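Bowman-Birk type bran trypsin inhibitor (Oryza sativa, PDB 2QN5) probably inhibits trypsin-like serine proteases, as expected of the Bowman-Birk family, this chain being a two-repeat portion of a longer inhibitor. Local coordinates at residues P65-D77 with K119-K131. Sequence-based numbering, arbitrary orientation.
Sequences PFCTPRPWGDCCD and KDRFTGHPGPVCK
Between Arg70 and His125 a flat guanidinium meets both a carbonyl and a ring: His125 O lies over the centre of one guanidinium face, 3.4 Å above its plane, while Thr123 O borders the group at its rim. The setting is a two-repeat portion of a longer Bowman-Birk inhibitor, each repeat with a trypsin-reactive bond inferred by similarity, and it illustrates how a chain with little regular secondary structure is held together. The imidazole stands almost upright on the guanidinium plane, at 79°, and presents its own edge, bringing His125 ND1 to 2.8 Å from Arg70 NH1; its other nitrogen, NE2, is hydrogen-bonded to Asn10. The Arg70 chain runs extended from CG to NE, which puts NE over the centre of one Phe66 face and leaves CG at the edge of the Phe122 ring. Gly127 CA lies in the ring plane of Phe66, 3.6 Å from Phe66 CE1. Trp72 turns the rim of its indole to Thr123 O, and its six-membered ring is tilted 26° from the Phe122 ring, offset with little overlap.

The segment 65-77 carries the chain from the first repeat into the second, making a type I beta turn from Arg70 to Gly73, and the C-terminal segment 119-131 wraps along it. Phe66 and Arg70 thus bring the junction of the two repeats against the loop 122-127, and the hydrogen bond to Asn10 ties that loop to the first repeat.

Farther along, the Cys75-Cys130 disulfide crosslinks the two ends of the second repeat. Beside it Cys76 N makes a weak bond to Pro128 O, and Val129 CA approaches Cys76 O in a CA-H...O contact. At the far end, Asp77 OD1 accepts a weak bond from Cys130 N and, through its syn lone pair, another from Lys131 N.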
loop_
_atom_site.group_PDB
_atom_site.type_symbol
_atom_site.label_atom_id
_atom_site.label_comp_id
_atom_site.label_asym_id
_atom_site.label_seq_id
_atom_site.Cartn_x
_atom_site.Cartn_y
_atom_site.Cartn_z
ATOM N N PRO A 65 7.312 -19.581 2.141
ATOM C CA PRO A 65 6.574 -20.735 2.641
ATOM C C PRO A 65 6.768 -20.736 4.126
ATOM O O PRO A 65 7.556 -19.940 4.644
ATOM C CB PRO A 65 7.293 -21.891 1.982
ATOM C CG PRO A 65 8.718 -21.443 2.083
ATOM C CD PRO A 65 8.648 -19.988 1.666
ATOM N N PHE A 66 6.059 -21.615 4.820
ATOM C CA PHE A 66 6.219 -21.694 6.261
ATOM C C PHE A 66 7.402 -22.592 6.576
ATOM O O PHE A 66 7.925 -23.287 5.706
ATOM C CB PHE A 66 4.957 -22.234 6.925
ATOM C CG PHE A 66 3.813 -21.266 6.917
ATOM C CD1 PHE A 66 2.824 -21.343 5.947
ATOM C CD2 PHE A 66 3.743 -20.252 7.869
ATOM C CE1 PHE A 66 1.775 -20.415 5.919
ATOM C CE2 PHE A 66 2.704 -19.320 7.855
ATOM C CZ PHE A 66 1.716 -19.400 6.880
ATOM N N CYS A 67 7.834 -22.557 7.828
ATOM C CA CYS A 67 8.954 -23.377 8.262
ATOM C C CYS A 67 8.439 -24.740 8.734
ATOM O O CYS A 67 9.141 -25.747 8.649
ATOM C CB CYS A 67 9.695 -22.675 9.395
ATOM S SG CYS A 67 10.453 -21.071 8.954
ATOM N N THR A 68 7.202 -24.749 9.220
ATOM C CA THR A 68 6.545 -25.949 9.724
ATOM C C THR A 68 5.124 -25.990 9.168
ATOM O O THR A 68 4.311 -25.126 9.482
ATOM C CB THR A 68 6.480 -25.915 11.261
ATOM O OG1 THR A 68 6.223 -24.573 11.694
ATOM C CG2 THR A 68 7.789 -26.410 11.870
ATOM N N PRO A 69 4.795 -27.011 8.354
ATOM C CA PRO A 69 3.452 -27.121 7.764
ATOM C C PRO A 69 2.258 -26.962 8.697
ATOM O O PRO A 69 2.375 -26.993 9.923
ATOM C CB PRO A 69 3.480 -28.481 7.058
ATOM C CG PRO A 69 4.499 -29.245 7.817
ATOM C CD PRO A 69 5.582 -28.226 8.086
ATOM N N ARG A 70 1.095 -26.799 8.084
ATOM C CA ARG A 70 -0.142 -26.594 8.808
ATOM C C ARG A 70 -1.225 -27.545 8.356
ATOM O O ARG A 70 -1.372 -27.814 7.177
ATOM C CB ARG A 70 -0.596 -25.167 8.583
ATOM C CG ARG A 70 0.402 -24.168 9.096
ATOM C CD ARG A 70 0.385 -22.878 8.320
ATOM N NE ARG A 70 1.326 -21.924 8.901
ATOM C CZ ARG A 70 1.214 -21.416 10.124
ATOM N NH1 ARG A 70 2.116 -20.555 10.571
ATOM N NH2 ARG A 70 0.194 -21.763 10.897
ATOM N N PRO A 71 -2.023 -28.040 9.303
ATOM C CA PRO A 71 -3.111 -28.973 9.013
ATOM C C PRO A 71 -3.756 -28.675 7.668
ATOM O O PRO A 71 -3.945 -29.570 6.843
ATOM C CB PRO A 71 -4.062 -28.740 10.175
ATOM C CG PRO A 71 -3.120 -28.453 11.313
ATOM C CD PRO A 71 -2.136 -27.507 10.676
ATOM N N TRP A 72 -4.076 -27.399 7.462
ATOM C CA TRP A 72 -4.705 -26.903 6.235
ATOM C C TRP A 72 -3.841 -27.353 5.066
ATOM O O TRP A 72 -4.174 -27.158 3.893
ATOM C CB TRP A 72 -4.800 -25.362 6.299
ATOM C CG TRP A 72 -5.147 -24.886 7.691
ATOM C CD1 TRP A 72 -6.251 -25.236 8.413
ATOM C CD2 TRP A 72 -4.316 -24.125 8.582
ATOM N NE1 TRP A 72 -6.156 -24.757 9.698
ATOM C CE2 TRP A 72 -4.979 -24.072 9.832
ATOM C CE3 TRP A 72 -3.080 -23.489 8.450
ATOM C CZ2 TRP A 72 -4.443 -23.410 10.946
ATOM C CZ3 TRP A 72 -2.546 -22.826 9.562
ATOM C CH2 TRP A 72 -3.233 -22.796 10.794
ATOM N N GLY A 73 -2.722 -27.972 5.422
ATOM C CA GLY A 73 -1.781 -28.470 4.447
ATOM C C GLY A 73 -0.941 -27.357 3.861
ATOM O O GLY A 73 0.290 -27.353 3.978
ATOM N N ASP A 74 -1.606 -26.387 3.246
ATOM C CA ASP A 74 -0.878 -25.309 2.621
ATOM C C ASP A 74 -1.770 -24.112 2.356
ATOM O O ASP A 74 -1.680 -23.110 3.064
ATOM C CB ASP A 74 -0.282 -25.821 1.318
ATOM C CG ASP A 74 0.733 -24.889 0.753
ATOM O OD1 ASP A 74 1.770 -24.692 1.421
ATOM O OD2 ASP A 74 0.488 -24.353 -0.349
ATOM N N CYS A 75 -2.616 -24.212 1.330
ATOM C CA CYS A 75 -3.538 -23.131 0.977
ATOM C C CYS A 75 -4.929 -23.501 1.474
ATOM O O CYS A 75 -5.201 -24.668 1.769
ATOM C CB CYS A 75 -3.612 -22.931 -0.542
ATOM S SG CYS A 75 -4.644 -24.184 -1.373
ATOM N N CYS A 76 -5.802 -22.500 1.551
ATOM C CA CYS A 76 -7.187 -22.676 1.991
ATOM C C CYS A 76 -7.954 -21.423 1.586
ATOM O O CYS A 76 -7.614 -20.325 2.025
ATOM C CB CYS A 76 -7.256 -22.850 3.516
ATOM S SG CYS A 76 -8.946 -22.750 4.204
ATOM N N ASP A 77 -8.979 -21.575 0.751
ATOM C CA ASP A 77 -9.757 -20.421 0.308
ATOM C C ASP A 77 -10.703 -19.852 1.367
ATOM O O ASP A 77 -10.870 -18.632 1.467
ATOM C CB ASP A 77 -10.523 -20.758 -0.972
ATOM C CG ASP A 77 -9.658 -20.612 -2.210
ATOM O OD1 ASP A 77 -9.124 -19.501 -2.422
ATOM O OD2 ASP A 77 -9.509 -21.595 -2.965
ATOM N N LYS A 119 -10.345 -30.438 9.822
ATOM C CA LYS A 119 -10.460 -29.532 10.954
ATOM C C LYS A 119 -9.379 -29.895 11.949
ATOM O O LYS A 119 -9.323 -31.033 12.405
ATOM C CB LYS A 119 -11.827 -29.670 11.593
ATOM N N ASP A 120 -8.509 -28.942 12.273
ATOM C CA ASP A 120 -7.432 -29.197 13.233
ATOM C C ASP A 120 -7.355 -28.174 14.368
ATOM O O ASP A 120 -7.565 -26.970 14.171
ATOM C CB ASP A 120 -6.082 -29.277 12.521
ATOM C CG ASP A 120 -5.738 -30.681 12.079
ATOM O OD1 ASP A 120 -6.482 -31.243 11.257
ATOM O OD2 ASP A 120 -4.720 -31.221 12.557
ATOM N N ARG A 121 -7.037 -28.667 15.560
ATOM C CA ARG A 121 -6.952 -27.824 16.740
ATOM C C ARG A 121 -5.805 -26.817 16.688
ATOM O O ARG A 121 -5.827 -25.803 17.392
ATOM C CB ARG A 121 -6.820 -28.699 17.989
ATOM C CG ARG A 121 -7.899 -29.770 18.124
ATOM C CD ARG A 121 -9.309 -29.177 18.081
ATOM N NE ARG A 121 -9.823 -29.022 16.718
ATOM C CZ ARG A 121 -10.983 -28.442 16.413
ATOM N NH1 ARG A 121 -11.364 -28.355 15.148
ATOM N NH2 ARG A 121 -11.758 -27.941 17.367
ATOM N N PHE A 122 -4.811 -27.101 15.850
ATOM C CA PHE A 122 -3.643 -26.223 15.709
ATOM C C PHE A 122 -3.988 -24.764 15.344
ATOM O O PHE A 122 -4.904 -24.495 14.550
ATOM C CB PHE A 122 -2.662 -26.816 14.673
ATOM C CG PHE A 122 -1.489 -25.917 14.355
ATOM C CD1 PHE A 122 -0.627 -25.484 15.365
ATOM C CD2 PHE A 122 -1.258 -25.492 13.051
ATOM C CE1 PHE A 122 0.449 -24.636 15.080
ATOM C CE2 PHE A 122 -0.187 -24.646 12.752
ATOM C CZ PHE A 122 0.667 -24.217 13.770
ATOM N N THR A 123 -3.239 -23.830 15.932
ATOM C CA THR A 123 -3.445 -22.404 15.694
ATOM C C THR A 123 -2.392 -21.824 14.747
ATOM O O THR A 123 -1.794 -22.543 13.942
ATOM C CB THR A 123 -3.373 -21.604 17.005
ATOM O OG1 THR A 123 -1.999 -21.406 17.364
ATOM C CG2 THR A 123 -4.084 -22.355 18.125
ATOM N N GLY A 124 -2.182 -20.514 14.851
ATOM C CA GLY A 124 -1.207 -19.848 14.011
ATOM C C GLY A 124 -1.773 -19.177 12.770
ATOM O O GLY A 124 -2.755 -19.643 12.172
ATOM N N HIS A 125 -1.130 -18.071 12.398
ATOM C CA HIS A 125 -1.465 -17.245 11.232
ATOM C C HIS A 125 -1.689 -18.060 9.962
ATOM O O HIS A 125 -0.760 -18.654 9.419
ATOM C CB HIS A 125 -0.322 -16.271 11.009
ATOM C CG HIS A 125 0.947 -16.713 11.664
ATOM N ND1 HIS A 125 1.426 -18.000 11.549
ATOM C CD2 HIS A 125 1.799 -16.066 12.493
ATOM C CE1 HIS A 125 2.517 -18.129 12.281
ATOM N NE2 HIS A 125 2.766 -16.971 12.864
ATOM N N PRO A 126 -2.925 -18.073 9.454
ATOM C CA PRO A 126 -3.210 -18.835 8.242
ATOM C C PRO A 126 -2.407 -18.326 7.060
ATOM O O PRO A 126 -2.095 -17.137 6.956
ATOM C CB PRO A 126 -4.698 -18.612 8.049
ATOM C CG PRO A 126 -4.864 -17.205 8.513
ATOM C CD PRO A 126 -4.053 -17.191 9.793
ATOM N N GLY A 127 -2.061 -19.239 6.168
ATOM C CA GLY A 127 -1.315 -18.840 4.996
ATOM C C GLY A 127 -2.320 -18.300 4.013
ATOM O O GLY A 127 -3.438 -17.977 4.398
ATOM N N PRO A 128 -1.961 -18.201 2.731
ATOM C CA PRO A 128 -2.862 -17.689 1.698
ATOM C C PRO A 128 -4.054 -18.599 1.390
ATOM O O PRO A 128 -4.267 -19.620 2.049
ATOM C CB PRO A 128 -1.935 -17.523 0.496
ATOM C CG PRO A 128 -0.955 -18.623 0.681
ATOM C CD PRO A 128 -0.645 -18.526 2.158
ATOM N N VAL A 129 -4.828 -18.204 0.382
ATOM C CA VAL A 129 -5.994 -18.962 -0.055
ATOM C C VAL A 129 -5.589 -19.725 -1.308
ATOM O O VAL A 129 -4.451 -19.603 -1.769
ATOM C CB VAL A 129 -7.195 -18.032 -0.379
ATOM C CG1 VAL A 129 -7.664 -17.323 0.885
ATOM C CG2 VAL A 129 -6.796 -17.014 -1.434
ATOM N N CYS A 130 -6.516 -20.496 -1.869
ATOM C CA CYS A 130 -6.198 -21.286 -3.052
ATOM C C CYS A 130 -6.597 -20.664 -4.397
ATOM O O CYS A 130 -5.822 -20.703 -5.359
ATOM C CB CYS A 130 -6.829 -22.666 -2.911
ATOM S SG CYS A 130 -6.551 -23.460 -1.292
ATOM N N LYS A 131 -7.804 -20.104 -4.461
ATOM C CA LYS A 131 -8.304 -19.468 -5.685
ATOM C C LYS A 131 -7.996 -17.973 -5.690
ATOM O O LYS A 131 -8.960 -17.176 -5.789
ATOM C CB LYS A 131 -9.824 -19.672 -5.835
ATOM C CG LYS A 131 -10.250 -21.114 -6.120
ATOM C CD LYS A 131 -11.679 -21.215 -6.672
ATOM C CE LYS A 131 -12.739 -20.796 -5.664
ATOM N NZ LYS A 131 -12.690 -19.344 -5.371
#